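Local atomic coordinates of hepatocyte growth factor-regulated tyrosine kinase substrate (Drosophila melanogaster, PDB entry 1DVP), a protein that is essential for endosomal membrane invagination and multivesicular body formation, and damps tyrosine kinase receptor signalling by promoting degradation of active receptors. Residues 177-180 against 185-188; 93-98 against 136-141. One frame throughout, in Å; residues are numbered along the deposited sequence.

Contact 1. Residues 177-180 against 185-188; sequences KHHC and QVFC. With ZN (zinc ion), chain B; ZN (zinc ion), chain C.
Val186 lays its CG1 methyl over one face of the His179 imidazole, 3.6 Å from the ring centroid, a CH-pi contact within the beta hairpin of the FYVE zinc finger. The two are a non-hydrogen-bonded antiparallel pair; with CG1 anti to the carbonyl carbon (chi1 -75°), the beta-branched valine, well suited to a strand, turns this methyl onto the ring. His178 and Phe187 project to the other face of the ribbon. Phe187 N donates to His178 O at 2.9 Å, while the return bond, His178 N to Phe187 O, is bent (127°) and weak. Cys180 N closes the ladder on Gln185 O. Residues 177-180 carry the KHHC part of the basic motif by which FYVE domains bind phosphatidylinositol 3-phosphate, and a citrate, probably from the crystallisation liquor, held by ND1 of both histidines is consistent with that pocket. His179 meets Trp158 of its own chain and stacks on Trp158 of the second subunit. Cutting His179 back to an alanine is likely to rob the Val186 methyl of its ring and the citrate of a hydrogen-bonding partner. Cys188 binds one zinc ion with Cys164, Cys167 and Cys191, Cys180 the other with Cys183, Cys210 and Cys213. The Phe187 ring lies beside the latter site, its CE1 3.5 Å from Cys180 CB, and Cys180 SG, swung opposite the backbone N (chi1 170°), reaches that zinc at 2.3 Å.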
loop_
_atom_site.group_PDB
_atom_site.type_symbol
_atom_site.label_atom_id
_atom_site.label_comp_id
_atom_site.label_asym_id
_atom_site.label_seq_id
_atom_site.Cartn_x
_atom_site.Cartn_y
_atom_site.Cartn_z
ATOM N N LYS A 177 5.634 -7.906 5.287
ATOM C CA LYS A 177 4.265 -7.447 5.167
ATOM C C LYS A 177 3.817 -7.219 3.747
ATOM O O LYS A 177 4.629 -7.052 2.813
ATOM C CB LYS A 177 4.089 -6.170 5.975
ATOM C CG LYS A 177 5.051 -5.068 5.582
ATOM C CD LYS A 177 5.015 -3.907 6.637
ATOM C CE LYS A 177 5.017 -4.478 8.037
ATOM N NZ LYS A 177 6.417 -4.634 8.618
ATOM N N HIS A 178 2.507 -7.253 3.594
ATOM C CA HIS A 178 1.876 -7.037 2.304
ATOM C C HIS A 178 0.569 -6.369 2.657
ATOM O O HIS A 178 -0.015 -6.733 3.687
ATOM C CB HIS A 178 1.550 -8.370 1.604
ATOM C CG HIS A 178 2.732 -9.234 1.342
ATOM N ND1 HIS A 178 3.531 -9.112 0.208
ATOM C CD2 HIS A 178 3.302 -10.201 2.113
ATOM C CE1 HIS A 178 4.543 -9.955 0.309
ATOM N NE2 HIS A 178 4.431 -10.624 1.454
ATOM N N HIS A 179 0.112 -5.383 1.865
ATOM C CA HIS A 179 -1.181 -4.801 2.177
ATOM C C HIS A 179 -2.303 -5.445 1.358
ATOM O O HIS A 179 -2.136 -5.808 0.165
ATOM C CB HIS A 179 -1.209 -3.268 1.887
ATOM C CG HIS A 179 -0.304 -2.468 2.770
ATOM N ND1 HIS A 179 1.067 -2.410 2.587
ATOM C CD2 HIS A 179 -0.578 -1.683 3.844
ATOM C CE1 HIS A 179 1.596 -1.624 3.505
ATOM N NE2 HIS A 179 0.619 -1.171 4.281
ATOM N N CYS A 180 -3.453 -5.602 2.003
ATOM C CA CYS A 180 -4.665 -6.061 1.344
ATOM C C CYS A 180 -5.169 -4.783 0.631
ATOM O O CYS A 180 -5.358 -3.747 1.277
ATOM C CB CYS A 180 -5.736 -6.439 2.363
ATOM S SG CYS A 180 -7.384 -6.763 1.672
ATOM N N GLN A 185 -5.164 -3.197 5.542
ATOM C CA GLN A 185 -4.317 -3.735 6.638
ATOM C C GLN A 185 -3.108 -4.475 6.068
ATOM O O GLN A 185 -3.109 -4.786 4.855
ATOM C CB GLN A 185 -5.112 -4.723 7.512
ATOM C CG GLN A 185 -5.870 -3.972 8.608
ATOM C CD GLN A 185 -4.895 -3.429 9.650
ATOM O OE1 GLN A 185 -3.650 -3.743 9.679
ATOM N NE2 GLN A 185 -5.422 -2.645 10.519
ATOM N N VAL A 186 -2.130 -4.787 6.944
ATOM C CA VAL A 186 -0.901 -5.510 6.552
ATOM C C VAL A 186 -1.130 -6.915 7.071
ATOM O O VAL A 186 -1.732 -7.069 8.139
ATOM C CB VAL A 186 0.434 -4.968 7.184
ATOM C CG1 VAL A 186 0.856 -3.650 6.477
ATOM C CG2 VAL A 186 0.242 -4.711 8.649
ATOM N N PHE A 187 -0.674 -7.880 6.272
ATOM C CA PHE A 187 -0.783 -9.317 6.500
ATOM C C PHE A 187 0.470 -10.012 5.955
ATOM O O PHE A 187 1.245 -9.415 5.149
ATOM C CB PHE A 187 -1.974 -9.897 5.699
ATOM C CG PHE A 187 -3.299 -9.210 5.961
ATOM C CD1 PHE A 187 -3.630 -7.979 5.372
ATOM C CD2 PHE A 187 -4.245 -9.819 6.781
ATOM C CE1 PHE A 187 -4.885 -7.363 5.594
ATOM C CE2 PHE A 187 -5.475 -9.232 7.020
ATOM C CZ PHE A 187 -5.807 -7.976 6.415
ATOM N N CYS A 188 0.644 -11.265 6.382
ATOM C CA CYS A 188 1.720 -12.104 5.900
ATOM C C CYS A 188 1.242 -12.585 4.490
ATOM O O CYS A 188 0.103 -12.390 4.096
ATOM C CB CYS A 188 1.934 -13.329 6.803
ATOM S SG CYS A 188 0.512 -14.462 6.843
HETATM ZN ZN ZN B . -1.046 -14.104 8.382
HETATM ZN ZN ZN C . -8.547 -7.164 3.610
#

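Contact 2. Residues 93-98 against 136-141; sequences FLESTP and KGHTFP
Glu95 reaches from the last turn of helix 84-96 to His138 and Lys136, in the segment that follows helix 125-135 of the VHS domain. Its CB sets out toward that segment, and chi1, off the staggered positions at -137°, brings CG to the edge of the His138 ring, in its plane and 3.5 Å from NE2. The chain then bends at chi2, and at CD it meets both partners, the imidazole on one hand and Lys136 CD on the other. OE1 does the polar work: it accepts the hydrogen bond from His138 NE2 at 2.7 Å. The bond is short but bent, 134° at the hydrogen, and NE2 meets the oxygen from above the carboxylate plane, the two flat groups being turned 36° apart. OE2 lies against the aliphatic part of the lysine, 3.1 Å from Lys136 CD. The lysine chain bends at its last two torsions, and its NZ stays 4.1 Å from Glu95 OE2, too far for a salt bridge, though the opposite charges should still attract and would probably favour an ionised carboxylate. Histidine suits its place because it offers a donor N-H at its edge and a pi face on which a methyl can rest: Leu94 CD1 makes a CH-pi contact over that face, 3.7 Å from His138 CE1. Between lysine and histidine the chain turns at Gly137, whose positive phi would jam a side chain against the preceding carbonyl O. The contact thus sits where the end of helix 84-96 meets the segment leaving helix 125-135, with Leu133 of the latter helix beside both Glu95 and His138, and Leu107 of helix 100-116 beside Leu94.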
loop_
_atom_site.group_PDB
_atom_site.type_symbol
_atom_site.label_atom_id
_atom_site.label_comp_id
_atom_site.label_asym_id
_atom_site.label_seq_id
_atom_site.Cartn_x
_atom_site.Cartn_y
_atom_site.Cartn_z
ATOM N N PHE A 93 -42.804 3.867 -7.634
ATOM C CA PHE A 93 -41.966 3.170 -8.586
ATOM C C PHE A 93 -41.787 1.711 -8.193
ATOM O O PHE A 93 -42.066 0.812 -8.980
ATOM C CB PHE A 93 -40.597 3.858 -8.672
ATOM C CG PHE A 93 -39.586 3.111 -9.506
ATOM C CD1 PHE A 93 -39.608 3.184 -10.902
ATOM C CD2 PHE A 93 -38.612 2.325 -8.896
ATOM C CE1 PHE A 93 -38.676 2.490 -11.672
ATOM C CE2 PHE A 93 -37.679 1.626 -9.663
ATOM C CZ PHE A 93 -37.716 1.714 -11.050
ATOM N N LEU A 94 -41.319 1.471 -6.975
ATOM C CA LEU A 94 -41.072 0.110 -6.543
ATOM C C LEU A 94 -42.366 -0.679 -6.393
ATOM O O LEU A 94 -42.384 -1.899 -6.521
ATOM C CB LEU A 94 -40.312 0.107 -5.217
ATOM C CG LEU A 94 -41.097 0.531 -3.972
ATOM C CD1 LEU A 94 -41.838 -0.666 -3.366
ATOM C CD2 LEU A 94 -40.130 1.102 -2.964
ATOM N N GLU A 95 -43.454 0.024 -6.136
ATOM C CA GLU A 95 -44.726 -0.635 -5.944
ATOM C C GLU A 95 -45.396 -1.080 -7.239
ATOM O O GLU A 95 -46.186 -2.017 -7.236
ATOM C CB GLU A 95 -45.644 0.289 -5.159
ATOM C CG GLU A 95 -46.422 -0.432 -4.092
ATOM C CD GLU A 95 -46.679 0.450 -2.905
ATOM O OE1 GLU A 95 -45.725 0.693 -2.121
ATOM O OE2 GLU A 95 -47.832 0.910 -2.767
ATOM N N SER A 96 -45.069 -0.423 -8.349
ATOM C CA SER A 96 -45.680 -0.774 -9.614
ATOM C C SER A 96 -44.771 -1.386 -10.677
ATOM O O SER A 96 -45.241 -1.688 -11.760
ATOM C CB SER A 96 -46.403 0.446 -10.206
ATOM O OG SER A 96 -45.490 1.425 -10.667
ATOM N N THR A 97 -43.486 -1.580 -10.389
ATOM C CA THR A 97 -42.593 -2.163 -11.393
ATOM C C THR A 97 -42.852 -3.655 -11.586
ATOM O O THR A 97 -43.010 -4.406 -10.619
ATOM C CB THR A 97 -41.089 -1.993 -11.016
ATOM O OG1 THR A 97 -40.266 -2.466 -12.092
ATOM C CG2 THR A 97 -40.764 -2.788 -9.770
ATOM N N PRO A 98 -42.890 -4.106 -12.848
ATOM C CA PRO A 98 -43.122 -5.520 -13.169
ATOM C C PRO A 98 -41.978 -6.423 -12.714
ATOM O O PRO A 98 -42.148 -7.625 -12.544
ATOM C CB PRO A 98 -43.276 -5.512 -14.690
ATOM C CG PRO A 98 -42.482 -4.303 -15.119
ATOM C CD PRO A 98 -42.837 -3.287 -14.070
ATOM N N LYS A 136 -47.100 -0.355 5.130
ATOM C CA LYS A 136 -47.966 -0.784 4.028
ATOM C C LYS A 136 -47.857 -2.288 3.725
ATOM O O LYS A 136 -48.522 -2.796 2.824
ATOM C CB LYS A 136 -47.621 0.012 2.767
ATOM C CG LYS A 136 -48.476 -0.312 1.567
ATOM C CD LYS A 136 -47.823 0.173 0.286
ATOM C CE LYS A 136 -47.262 1.577 0.429
ATOM N NZ LYS A 136 -48.253 2.516 1.031
ATOM N N GLY A 137 -47.010 -3.001 4.459
ATOM C CA GLY A 137 -46.891 -4.428 4.217
ATOM C C GLY A 137 -45.603 -4.887 3.561
ATOM O O GLY A 137 -45.297 -6.090 3.570
ATOM N N HIS A 138 -44.850 -3.944 2.988
ATOM C CA HIS A 138 -43.582 -4.258 2.328
ATOM C C HIS A 138 -42.547 -4.742 3.338
ATOM O O HIS A 138 -42.423 -4.174 4.418
ATOM C CB HIS A 138 -43.042 -3.023 1.604
ATOM C CG HIS A 138 -43.783 -2.673 0.350
ATOM N ND1 HIS A 138 -43.644 -3.388 -0.819
ATOM C CD2 HIS A 138 -44.662 -1.678 0.079
ATOM C CE1 HIS A 138 -44.406 -2.848 -1.756
ATOM N NE2 HIS A 138 -45.032 -1.809 -1.237
ATOM N N THR A 139 -41.830 -5.807 2.978
ATOM C CA THR A 139 -40.770 -6.393 3.806
ATOM C C THR A 139 -39.422 -5.867 3.280
ATOM O O THR A 139 -39.190 -5.875 2.068
ATOM C CB THR A 139 -40.750 -7.951 3.703
ATOM O OG1 THR A 139 -41.963 -8.503 4.241
ATOM C CG2 THR A 139 -39.559 -8.519 4.472
ATOM N N PHE A 140 -38.538 -5.416 4.170
ATOM C CA PHE A 140 -37.247 -4.888 3.730
ATOM C C PHE A 140 -36.123 -5.899 3.846
ATOM O O PHE A 140 -36.141 -6.747 4.731
ATOM C CB PHE A 140 -36.873 -3.613 4.502
ATOM C CG PHE A 140 -37.547 -2.375 3.983
ATOM C CD1 PHE A 140 -38.878 -2.101 4.301
ATOM C CD2 PHE A 140 -36.873 -1.510 3.136
ATOM C CE1 PHE A 140 -39.522 -0.985 3.783
ATOM C CE2 PHE A 140 -37.509 -0.392 2.612
ATOM C CZ PHE A 140 -38.840 -0.128 2.936
ATOM N N PRO A 141 -35.121 -5.808 2.949
ATOM C CA PRO A 141 -33.962 -6.711 2.923
ATOM C C PRO A 141 -33.186 -6.660 4.223
ATOM O O PRO A 141 -33.479 -5.853 5.111
ATOM C CB PRO A 141 -33.132 -6.188 1.753
ATOM C CG PRO A 141 -34.181 -5.523 0.853
ATOM C CD PRO A 141 -35.041 -4.816 1.859
#

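The two contacts belong to different domains, with centres about 43 Å apart on opposite sides of the chain's centre, and share no element. Contact 2 comes first along the chain, joining a helix end to a loop in the all-helical VHS domain; contact 1 follows in the FYVE finger, pairing two short strands. Contact 1 is the more buried and larger, 355 Å² against 162 Å², and combines backbone hydrogen bonds with ligands to two zinc ions. Contact 2, only partly buried, has no backbone bond between its segments and relies on side chains. Histidine serves both: each has an aliphatic methyl over an imidazole face, but just one pairs histidine with a carboxylate across the segments.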